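Local coordinates for DNA damage response protein Rtt109, putative (Neosartorya fumigata, PDB 5ZB9) that probably acetylates lysine side chains of histones, histone H3 in particular, using acetyl-CoA as the acetyl donor, at residues F306-E309 with G313-V316. Residues are numbered along the deposited sequence; the frame is centred on the assembly and turned at random.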
loop_
_atom_site.group_PDB
_atom_site.type_symbol
_atom_site.label_atom_id
_atom_site.label_comp_id
_atom_site.label_asym_id
_atom_site.label_seq_id
_atom_site.Cartn_x
_atom_site.Cartn_y
_atom_site.Cartn_z
ATOM N N PHE A 306 -15.226 12.932 11.731
ATOM C CA PHE A 306 -15.113 13.949 12.779
ATOM C C PHE A 306 -13.782 13.890 13.516
ATOM O O PHE A 306 -13.504 14.715 14.379
ATOM C CB PHE A 306 -16.267 13.823 13.776
ATOM C CG PHE A 306 -17.607 14.100 13.167
ATOM C CD1 PHE A 306 -18.435 13.059 12.782
ATOM C CD2 PHE A 306 -18.024 15.402 12.946
ATOM C CE1 PHE A 306 -19.663 13.309 12.209
ATOM C CE2 PHE A 306 -19.250 15.661 12.371
ATOM C CZ PHE A 306 -20.071 14.613 12.002
ATOM N N ARG A 307 -12.965 12.908 13.168
ATOM C CA ARG A 307 -11.629 12.797 13.717
ATOM C C ARG A 307 -10.751 13.917 13.177
ATOM O O ARG A 307 -11.079 14.532 12.175
ATOM C CB ARG A 307 -11.033 11.433 13.378
ATOM C CG ARG A 307 -11.852 10.269 13.900
ATOM C CD ARG A 307 -11.613 10.077 15.378
ATOM N NE ARG A 307 -10.257 9.616 15.644
ATOM C CZ ARG A 307 -9.802 9.320 16.853
ATOM N NH1 ARG A 307 -10.604 9.449 17.904
ATOM N NH2 ARG A 307 -8.551 8.901 17.015
ATOM N N GLN A 308 -9.629 14.167 13.839
ATOM C CA GLN A 308 -8.751 15.260 13.470
ATOM C C GLN A 308 -8.293 15.178 12.005
ATOM O O GLN A 308 -8.246 16.189 11.304
ATOM C CB GLN A 308 -7.542 15.285 14.408
ATOM C CG GLN A 308 -6.717 16.559 14.334
ATOM C CD GLN A 308 -5.688 16.538 13.210
ATOM O OE1 GLN A 308 -5.014 15.526 12.982
ATOM N NE2 GLN A 308 -5.568 17.658 12.497
ATOM N N GLU A 309 -7.976 13.975 11.541
ATOM C CA GLU A 309 -7.475 13.790 10.186
ATOM C C GLU A 309 -8.546 14.033 9.102
ATOM O O GLU A 309 -8.226 14.131 7.910
ATOM C CB GLU A 309 -6.886 12.382 10.032
ATOM C CG GLU A 309 -5.719 12.062 10.982
ATOM C CD GLU A 309 -6.152 11.346 12.268
ATOM O OE1 GLU A 309 -7.307 11.535 12.722
ATOM O OE2 GLU A 309 -5.323 10.587 12.825
ATOM N N GLY A 313 -10.704 21.047 7.407
ATOM C CA GLY A 313 -10.037 21.158 6.125
ATOM C C GLY A 313 -9.129 20.004 5.752
ATOM O O GLY A 313 -8.631 19.959 4.631
ATOM N N ARG A 314 -8.900 19.072 6.675
ATOM C CA ARG A 314 -8.090 17.893 6.369
ATOM C C ARG A 314 -8.938 16.753 5.786
ATOM O O ARG A 314 -10.093 16.568 6.161
ATOM C CB ARG A 314 -7.353 17.402 7.620
ATOM C CG ARG A 314 -6.394 18.413 8.238
ATOM C CD ARG A 314 -5.398 18.961 7.219
ATOM N NE ARG A 314 -4.708 17.907 6.482
ATOM C CZ ARG A 314 -3.559 17.353 6.856
ATOM N NH1 ARG A 314 -2.958 17.753 7.969
ATOM N NH2 ARG A 314 -3.012 16.392 6.117
ATOM N N LEU A 315 -8.365 15.998 4.855
ATOM C CA LEU A 315 -9.011 14.782 4.370
ATOM C C LEU A 315 -8.014 13.631 4.325
ATOM O O LEU A 315 -6.809 13.844 4.209
ATOM C CB LEU A 315 -9.617 14.986 2.979
ATOM C CG LEU A 315 -10.790 15.956 2.806
ATOM C CD1 LEU A 315 -11.149 16.099 1.332
ATOM C CD2 LEU A 315 -12.000 15.500 3.618
ATOM N N VAL A 316 -8.526 12.411 4.441
ATOM C CA VAL A 316 -7.738 11.229 4.135
ATOM C C VAL A 316 -8.600 10.295 3.296
ATOM O O VAL A 316 -9.803 10.164 3.524
ATOM C CB VAL A 316 -7.214 10.522 5.416
ATOM C CG1 VAL A 316 -8.260 10.524 6.499
ATOM C CG2 VAL A 316 -6.762 9.109 5.119
HETATM O O HOH W 1 -3.528 19.299 10.329
HETATM O O HOH W 2 -5.683 14.114 6.753
#
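Glu309 and Arg314 come nearest through backbone and CB: the carbonyl O of Glu309 lies 3.4 Å from Arg314 CB, and their CA atoms are 5.6 Å apart. Two residues on from Arg314, Val316 brings CG1 to 3.9 Å of the same Glu309 O. Its chi1 of 40° sets CG1 between the backbone N and the carbonyl carbon, and this methyl also meets Glu309 CB at 4.2 Å. No direct hydrogen bond joins the segments; water does so twice. One water donates to Glu309 O and to Leu315 O, 2.8 Å from each, linking the two carbonyls. A second accepts from Arg314 NH1 at 2.9 Å, lying in the guanidinium plane at its edge, and more weakly from Gln308 NE2. Both segments belong to the loop between helix 297-304 and strand 317-324, a strand of the mixed central sheet of this histone acetyltransferase; a short 3-10 turn starts at Gln308, and the chain then doubles back to enter the strand. Farther out, the Arg314 chain, bent at chi2 and chi3 (-53° and -51°), carries its guanidinium to Asp162, a salt bridge through NE, and to the carbonyl of Ala142 through NH2. Asp162 OD1 also accepts from Leu315 N, tying this segment to the start of helix 162-177. Glu309 OE2 turns instead to Arg266 NE in a salt bridge.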